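Local coordinates for sensor histidine kinase CitA (Klebsiella pneumoniae, PDB 1P0Z), which senses citrate through this periplasmic PAS-like domain and, as a membrane histidine kinase, probably activates the response regulator CitB by phosphorylation, at residues A[24-29]-A[114-119]; A[30-35]-A[61-66]. One frame throughout, in Å; residues are numbered along the deposited sequence.

In the fold
Both contacts fasten the helical layer of the periplasmic PAS domain to its antiparallel sheet. Interaction 1 sets helix 23-30 against strand 115-124; interaction 2, nested in sequence inside the loop it closes, joins the turn leading into helix 34-47 to edge strand 62-64. They lie about 9 Å apart, centre to centre, and meet directly: V29 CG1 is 3.9 Å from L63 CD1, and A28 O is 2.9 Å from D33 N, a probable hydrogen bond. Segment 61-66 supplies R62 and H65 to the citrate site, though neither touches 30-35; interaction 1 lies farther off, the side chain of V119 being about 7 Å from that of K105, another citrate-binding residue.

Interaction 1 (A[24-29]-A[114-119]); sequences ELVEAV and KVIGIV
I116 and V26 meet because I116 holds CG1 between its backbone N and carbonyl carbon (chi1 61°) and is extended beyond it, which carries CD1 out to the helix. V29 keeps CG1 opposite its own backbone N (chi1 170°), and this branch reaches the strand. The setting is the PAS-domain layer of helices on an antiparallel sheet: helix 23-30 lies across strand 115-124, with the segment axes 9.1 Å apart at closest and their N-to-C directions 116° apart.

No hydrogen bond joins the two segments, and the evidence is for apolar packing. The CD1 methyl of I116 lies 3.9 Å from V26 CG1, the two side chains running at about a right angle, and 3.7 Å from the backbone O of V26. V29 CG1 fits beside the same isoleucine, 4.1 Å from I116 CD1. I116 and G117 together form a classic beta bulge opposite I108, against which the side chains of L25, V26, V29 and V119 also rest. At G117 the backbone is so turned that a CB would press on the carbonyl O of I116; the alpha carbons of V29 and G117 are 7.4 Å apart. Further along, where I19 touches both L25 and V119, L25 CD2 meets V119 CG2 at 3.9 Å. Beside the bulge, V29 CG1 comes 3.5 Å from I116 O.

Interaction 2 (A[30-35]-A[61-66]); sequences QKRDLA and QRLYHV
L63 and L34 make the close-packed part of this contact, their side chains crossing at about a right angle. L34 CD2 is the methyl that does the touching: it lies 3.9 Å from L63 CD2 and 3.5 Å from L63 O, and thus meets both the side chain and the backbone of the same residue. L63 is buried, with I37 of helix 34-47 and D57 of strand 52-57 against its side chain, whereas L34 and R32 are exposed.

Both segments bend sharply here. On the helical side, R32 has a positive phi of 56° and ends helix 23-30 in a Schellman motif; D33 then serves as N-cap of helix 34-47, its OD1 accepting from R36 N. On the sheet side, L63 and Y64 form a classic beta bulge opposite V55, where edge strand 62-64 of the PAS domain turns a corner.

The outer side is looser and polar. R32 bends at chi3 (70°), bringing its guanidinium over L63, with CD2 beneath one face at 3.8 Å from NH2. Q61 OE1 comes up at the edge of that group, in its plane, with the amide turned 83° from it. Although R32 NH2 and Q61 OE1 are 3.2 Å apart, the angle is too poor for a hydrogen bond; the firmer polar partner of R32 is D57, through a salt bridge from NH1. On the other flank of the leucine pair, away from the R32 guanidinium, a water donates to L34 O at 2.8 Å and to L63 O at 2.7 Å.

Interaction 1 (A[24-29]-A[114-119])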
ATOM      1  N   GLU A  24      15.211  -0.473  -3.691  1.00 26.33           N
ATOM      2  CA  GLU A  24      15.438   0.698  -2.841  1.00 27.82           C
ATOM      3  C   GLU A  24      14.437   0.805  -1.696  1.00 27.30           C
ATOM      4  O   GLU A  24      14.788   1.266  -0.583  1.00 26.77           O
ATOM      5  CB  GLU A  24      15.401   1.976  -3.673  1.00 29.60           C
ATOM      6  CG  GLU A  24      16.608   2.099  -4.605  1.00 34.98           C
ATOM      7  CD  GLU A  24      16.718   3.469  -5.238  1.00 37.69           C
ATOM      8  OE1 GLU A  24      16.010   3.753  -6.224  1.00 40.46           O
ATOM      9  OE2 GLU A  24      17.520   4.274  -4.736  1.00 40.40           O
ATOM     10  N   LEU A  25      13.194   0.392  -1.951  1.00 26.88           N
ATOM     11  CA  LEU A  25      12.192   0.453  -0.886  1.00 25.76           C
ATOM     12  C   LEU A  25      12.471  -0.646   0.126  1.00 25.86           C
ATOM     13  O   LEU A  25      12.343  -0.426   1.327  1.00 26.17           O
ATOM     14  CB  LEU A  25      10.763   0.286  -1.441  1.00 25.85           C
ATOM     15  CG  LEU A  25       9.694   0.357  -0.337  1.00 25.54           C
ATOM     16  CD1 LEU A  25       9.703   1.715   0.344  1.00 25.78           C
ATOM     17  CD2 LEU A  25       8.305   0.100  -0.976  1.00 23.71           C
ATOM     18  N   VAL A  26      12.847  -1.833  -0.349  1.00 25.30           N
ATOM     19  CA  VAL A  26      13.156  -2.927   0.558  1.00 25.76           C
ATOM     20  C   VAL A  26      14.264  -2.451   1.510  1.00 26.91           C
ATOM     21  O   VAL A  26      14.166  -2.626   2.717  1.00 26.74           O
ATOM     22  CB  VAL A  26      13.652  -4.172  -0.216  1.00 26.51           C
ATOM     23  CG1 VAL A  26      14.236  -5.206   0.767  1.00 26.26           C
ATOM     24  CG2 VAL A  26      12.519  -4.779  -1.017  1.00 25.12           C
ATOM     25  N   GLU A  27      15.303  -1.833   0.949  1.00 28.01           N
ATOM     26  CA  GLU A  27      16.402  -1.325   1.781  1.00 30.12           C
ATOM     27  C   GLU A  27      15.986  -0.230   2.755  1.00 29.43           C
ATOM     28  O   GLU A  27      16.355  -0.280   3.941  1.00 28.93           O
ATOM     29  CB  GLU A  27      17.551  -0.801   0.914  1.00 33.13           C
ATOM     30  CG  GLU A  27      18.739  -0.298   1.760  1.00 37.89           C
ATOM     31  CD  GLU A  27      19.924   0.140   0.927  1.00 40.37           C
ATOM     32  OE1 GLU A  27      20.486  -0.711   0.208  1.00 42.44           O
ATOM     33  OE2 GLU A  27      20.298   1.330   0.993  1.00 42.74           O
ATOM     34  N   ALA A  28      15.201   0.737   2.277  1.00 28.20           N
ATOM     35  CA  ALA A  28      14.771   1.837   3.123  1.00 28.29           C
ATOM     36  C   ALA A  28      13.901   1.316   4.273  1.00 28.17           C
ATOM     37  O   ALA A  28      13.967   1.833   5.394  1.00 27.24           O
ATOM     38  CB  ALA A  28      14.013   2.881   2.291  1.00 27.43           C
ATOM     39  N   VAL A  29      13.102   0.281   4.013  1.00 27.33           N
ATOM     40  CA  VAL A  29      12.260  -0.274   5.068  1.00 27.68           C
ATOM     41  C   VAL A  29      13.101  -1.036   6.114  1.00 29.60           C
ATOM     42  O   VAL A  29      12.841  -0.941   7.309  1.00 30.34           O
ATOM     43  CB  VAL A  29      11.167  -1.211   4.462  1.00 27.00           C
ATOM     44  CG1 VAL A  29      10.438  -2.007   5.556  1.00 25.88           C
ATOM     45  CG2 VAL A  29      10.151  -0.354   3.691  1.00 25.94           C
ATOM     46  N   LYS A 114      11.303 -13.283   3.517  1.00 25.42           N
ATOM     47  CA  LYS A 114      10.685 -12.869   4.774  1.00 24.84           C
ATOM     48  C   LYS A 114       9.874 -11.589   4.574  1.00 23.24           C
ATOM     49  O   LYS A 114      10.360 -10.652   4.000  1.00 22.59           O
ATOM     50  CB  LYS A 114      11.762 -12.590   5.826  1.00 26.64           C
ATOM     51  CG  LYS A 114      11.193 -12.327   7.214  1.00 29.97           C
ATOM     52  CD  LYS A 114      12.287 -12.088   8.235  1.00 32.23           C
ATOM     53  CE  LYS A 114      12.850 -10.704   8.105  1.00 34.01           C
ATOM     54  NZ  LYS A 114      13.897 -10.465   9.183  1.00 35.68           N
ATOM     55  N   VAL A 115       8.653 -11.546   5.083  1.00 22.37           N
ATOM     56  CA  VAL A 115       7.887 -10.303   4.952  1.00 21.40           C
ATOM     57  C   VAL A 115       8.421  -9.254   5.941  1.00 22.63           C
ATOM     58  O   VAL A 115       8.516  -9.498   7.161  1.00 22.00           O
ATOM     59  CB  VAL A 115       6.393 -10.543   5.247  1.00 21.41           C
ATOM     60  CG1 VAL A 115       5.634  -9.198   5.186  1.00 21.85           C
ATOM     61  CG2 VAL A 115       5.828 -11.537   4.246  1.00 22.45           C
ATOM     62  N   ILE A 116       8.764  -8.077   5.422  1.00 21.90           N
ATOM     63  CA  ILE A 116       9.253  -6.991   6.270  1.00 21.92           C
ATOM     64  C   ILE A 116       8.334  -5.771   6.224  1.00 21.39           C
ATOM     65  O   ILE A 116       8.633  -4.717   6.811  1.00 23.66           O
ATOM     66  CB  ILE A 116      10.710  -6.564   5.883  1.00 23.14           C
ATOM     67  CG1 ILE A 116      10.766  -6.067   4.430  1.00 22.95           C
ATOM     68  CG2 ILE A 116      11.669  -7.777   6.103  1.00 22.67           C
ATOM     69  CD1 ILE A 116      12.140  -5.432   4.029  1.00 24.73           C
ATOM     70  N   GLY A 117       7.227  -5.897   5.496  1.00 19.61           N
ATOM     71  CA  GLY A 117       6.330  -4.742   5.440  1.00 19.31           C
ATOM     72  C   GLY A 117       5.241  -4.949   4.400  1.00 18.27           C
ATOM     73  O   GLY A 117       5.057  -6.044   3.879  1.00 18.44           O
ATOM     74  N   ILE A 118       4.538  -3.866   4.081  1.00 18.11           N
ATOM     75  CA  ILE A 118       3.405  -3.956   3.153  1.00 18.16           C
ATOM     76  C   ILE A 118       3.244  -2.632   2.385  1.00 18.15           C
ATOM     77  O   ILE A 118       3.535  -1.553   2.889  1.00 17.84           O
ATOM     78  CB  ILE A 118       2.102  -4.246   3.970  1.00 18.48           C
ATOM     79  CG1 ILE A 118       0.880  -4.377   3.051  1.00 18.59           C
ATOM     80  CG2 ILE A 118       1.887  -3.141   5.039  1.00 19.01           C
ATOM     81  CD1 ILE A 118      -0.412  -4.851   3.829  1.00 20.04           C
ATOM     82  N   VAL A 119       2.768  -2.736   1.153  1.00 17.49           N
ATOM     83  CA  VAL A 119       2.440  -1.539   0.368  1.00 16.31           C
ATOM     84  C   VAL A 119       0.954  -1.672   0.013  1.00 16.09           C
ATOM     85  O   VAL A 119       0.496  -2.749  -0.364  1.00 16.50           O
ATOM     86  CB  VAL A 119       3.220  -1.473  -0.964  1.00 17.12           C
ATOM     87  CG1 VAL A 119       2.681  -0.315  -1.840  1.00 17.26           C
ATOM     88  CG2 VAL A 119       4.720  -1.277  -0.675  1.00 18.19           C
TER

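Interaction 2 (A[30-35]-A[61-66])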
ATOM      1  N   GLN A  30      14.088  -1.804   5.656  0.62 30.46           N
ATOM      2  CA  GLN A  30      14.960  -2.567   6.546  0.62 32.32           C
ATOM      3  C   GLN A  30      15.670  -1.618   7.497  0.62 32.69           C
ATOM      4  O   GLN A  30      15.834  -1.922   8.675  0.62 32.41           O
ATOM      5  CB  GLN A  30      15.999  -3.363   5.737  0.62 33.15           C
ATOM      6  CG  GLN A  30      15.389  -4.493   4.936  0.62 34.64           C
ATOM      7  CD  GLN A  30      16.388  -5.267   4.100  0.62 35.65           C
ATOM      8  OE1 GLN A  30      17.169  -4.688   3.336  0.62 35.33           O
ATOM      9  NE2 GLN A  30      16.352  -6.591   4.225  0.62 36.07           N
ATOM     10  N   LYS A  31      16.077  -0.466   6.967  1.00 32.80           N
ATOM     11  CA  LYS A  31      16.776   0.567   7.738  1.00 33.95           C
ATOM     12  C   LYS A  31      15.855   1.514   8.505  1.00 33.64           C
ATOM     13  O   LYS A  31      16.325   2.342   9.304  1.00 33.09           O
ATOM     14  CB  LYS A  31      17.638   1.416   6.798  1.00 35.73           C
ATOM     15  CG  LYS A  31      18.775   0.672   6.131  1.00 38.53           C
ATOM     16  CD  LYS A  31      19.471   1.555   5.137  1.00 40.90           C
ATOM     17  CE  LYS A  31      20.635   0.827   4.486  1.00 42.80           C
ATOM     18  NZ  LYS A  31      21.259   1.658   3.424  1.00 44.10           N
ATOM     19  N   ARG A  32      14.556   1.403   8.237  1.00 32.78           N
ATOM     20  CA  ARG A  32      13.520   2.233   8.841  1.00 33.05           C
ATOM     21  C   ARG A  32      13.842   3.699   8.587  1.00 33.06           C
ATOM     22  O   ARG A  32      13.698   4.556   9.463  1.00 33.61           O
ATOM     23  CB  ARG A  32      13.392   1.949  10.345  1.00 33.79           C
ATOM     24  CG  ARG A  32      12.949   0.524  10.675  1.00 35.48           C
ATOM     25  CD  ARG A  32      12.600   0.356  12.165  1.00 36.50           C
ATOM     26  NE  ARG A  32      11.365   1.042  12.555  1.00 38.46           N
ATOM     27  CZ  ARG A  32      10.142   0.554  12.337  1.00 38.75           C
ATOM     28  NH1 ARG A  32       9.996  -0.622  11.735  1.00 38.44           N
ATOM     29  NH2 ARG A  32       9.065   1.232  12.729  1.00 39.91           N
ATOM     30  N   ASP A  33      14.289   3.990   7.373  1.00 32.14           N
ATOM     31  CA  ASP A  33      14.635   5.347   7.012  1.00 31.39           C
ATOM     32  C   ASP A  33      13.416   6.069   6.425  1.00 30.99           C
ATOM     33  O   ASP A  33      13.206   6.030   5.201  1.00 29.63           O
ATOM     34  CB  ASP A  33      15.757   5.336   5.981  1.00 32.91           C
ATOM     35  CG  ASP A  33      16.301   6.725   5.706  1.00 35.15           C
ATOM     36  OD1 ASP A  33      15.580   7.724   5.951  1.00 34.37           O
ATOM     37  OD2 ASP A  33      17.460   6.817   5.226  1.00 38.00           O
ATOM     38  N   LEU A  34      12.658   6.750   7.288  1.00 30.85           N
ATOM     39  CA  LEU A  34      11.433   7.465   6.887  1.00 30.43           C
ATOM     40  C   LEU A  34      11.575   8.507   5.787  1.00 30.75           C
ATOM     41  O   LEU A  34      10.726   8.585   4.889  1.00 28.33           O
ATOM     42  CB  LEU A  34      10.771   8.126   8.107  1.00 31.65           C
ATOM     43  CG  LEU A  34      10.411   7.174   9.260  1.00 33.68           C
ATOM     44  CD1 LEU A  34       9.640   7.981  10.296  1.00 34.25           C
ATOM     45  CD2 LEU A  34       9.575   5.972   8.779  1.00 32.98           C
ATOM     46  N   ALA A  35      12.633   9.316   5.856  1.00 29.66           N
ATOM     47  CA  ALA A  35      12.840  10.338   4.833  1.00 29.86           C
ATOM     48  C   ALA A  35      13.129   9.683   3.494  1.00 29.70           C
ATOM     49  O   ALA A  35      12.675  10.166   2.450  1.00 29.65           O
ATOM     50  CB  ALA A  35      14.011  11.250   5.213  1.00 30.90           C
ATOM     51  N   GLN A  61       2.932  -1.102  11.373  1.00 22.15           N
ATOM     52  CA  GLN A  61       3.079   0.299  11.799  1.00 21.86           C
ATOM     53  C   GLN A  61       3.414   1.111  10.522  1.00 20.85           C
ATOM     54  O   GLN A  61       4.290   0.742   9.767  1.00 20.64           O
ATOM     55  CB  GLN A  61       4.233   0.453  12.813  1.00 24.37           C
ATOM     56  CG  GLN A  61       4.352   1.904  13.276  1.00 28.55           C
ATOM     57  CD  GLN A  61       5.519   2.111  14.235  1.00 31.87           C
ATOM     58  OE1 GLN A  61       6.531   2.733  13.893  1.00 34.89           O
ATOM     59  NE2 GLN A  61       5.381   1.575  15.441  1.00 34.93           N
ATOM     60  N   ARG A  62       2.714   2.217  10.287  1.00 20.60           N
ATOM     61  CA  ARG A  62       2.971   2.994   9.070  1.00 20.32           C
ATOM     62  C   ARG A  62       4.315   3.700   9.017  1.00 20.67           C
ATOM     63  O   ARG A  62       4.708   4.385   9.963  1.00 21.36           O
ATOM     64  CB  ARG A  62       1.861   4.024   8.834  1.00 18.63           C
ATOM     65  CG  ARG A  62       0.462   3.401   8.695  1.00 18.92           C
ATOM     66  CD  ARG A  62      -0.529   4.484   8.190  1.00 19.54           C
ATOM     67  NE  ARG A  62      -1.917   4.008   8.277  1.00 18.31           N
ATOM     68  CZ  ARG A  62      -2.635   4.060   9.398  1.00 20.58           C
ATOM     69  NH1 ARG A  62      -2.105   4.581  10.517  1.00 20.44           N
ATOM     70  NH2 ARG A  62      -3.865   3.574   9.414  1.00 19.54           N
ATOM     71  N   LEU A  63       5.016   3.482   7.906  1.00 21.29           N
ATOM     72  CA  LEU A  63       6.283   4.131   7.633  1.00 22.44           C
ATOM     73  C   LEU A  63       6.032   5.303   6.666  1.00 22.86           C
ATOM     74  O   LEU A  63       6.871   6.203   6.523  1.00 23.33           O
ATOM     75  CB  LEU A  63       7.270   3.141   7.003  1.00 22.73           C
ATOM     76  CG  LEU A  63       7.566   1.900   7.840  1.00 24.41           C
ATOM     77  CD1 LEU A  63       8.464   0.954   7.060  1.00 23.16           C
ATOM     78  CD2 LEU A  63       8.207   2.305   9.170  1.00 26.16           C
ATOM     79  N   TYR A  64       4.868   5.273   5.995  1.00 21.20           N
ATOM     80  CA  TYR A  64       4.488   6.335   5.074  1.00 20.61           C
ATOM     81  C   TYR A  64       2.982   6.369   4.918  1.00 20.37           C
ATOM     82  O   TYR A  64       2.342   5.313   4.837  1.00 20.61           O
ATOM     83  CB  TYR A  64       5.122   6.108   3.675  1.00 21.68           C
ATOM     84  CG  TYR A  64       4.724   7.165   2.642  1.00 24.33           C
ATOM     85  CD1 TYR A  64       3.528   7.055   1.921  1.00 24.83           C
ATOM     86  CD2 TYR A  64       5.555   8.267   2.381  1.00 25.08           C
ATOM     87  CE1 TYR A  64       3.170   8.019   0.958  1.00 25.86           C
ATOM     88  CE2 TYR A  64       5.215   9.234   1.425  1.00 25.18           C
ATOM     89  CZ  TYR A  64       4.030   9.103   0.714  1.00 27.38           C
ATOM     90  OH  TYR A  64       3.759  10.015  -0.270  1.00 26.96           O
ATOM     91  N   HIS A  65       2.430   7.583   4.894  1.00 20.86           N
ATOM     92  CA  HIS A  65       1.008   7.791   4.658  1.00 20.36           C
ATOM     93  C   HIS A  65       0.903   9.201   4.070  1.00 22.17           C
ATOM     94  O   HIS A  65       1.790  10.055   4.299  1.00 21.68           O
ATOM     95  CB  HIS A  65       0.215   7.680   5.970  1.00 19.70           C
ATOM     96  CG  HIS A  65      -1.269   7.587   5.779  1.00 19.75           C
ATOM     97  ND1 HIS A  65      -2.074   8.695   5.567  1.00 20.64           N
ATOM     98  CD2 HIS A  65      -2.098   6.517   5.802  1.00 20.28           C
ATOM     99  CE1 HIS A  65      -3.335   8.307   5.475  1.00 21.49           C
ATOM    100  NE2 HIS A  65      -3.379   6.992   5.615  1.00 20.04           N
ATOM    101  N   VAL A  66      -0.148   9.456   3.312  1.00 21.40           N
ATOM    102  CA  VAL A  66      -0.305  10.785   2.713  1.00 24.02           C
ATOM    103  C   VAL A  66      -0.542  11.834   3.790  1.00 25.47           C
ATOM    104  O   VAL A  66      -0.234  13.007   3.565  1.00 26.13           O
ATOM    105  CB  VAL A  66      -1.449  10.808   1.673  1.00 24.63           C
ATOM    106  CG1 VAL A  66      -1.066   9.896   0.504  1.00 25.39           C
ATOM    107  CG2 VAL A  66      -2.757  10.346   2.308  1.00 24.80           C
TER
HETATM  108  O   HOH W   1       8.009   8.360   5.318  1.00 22.69           O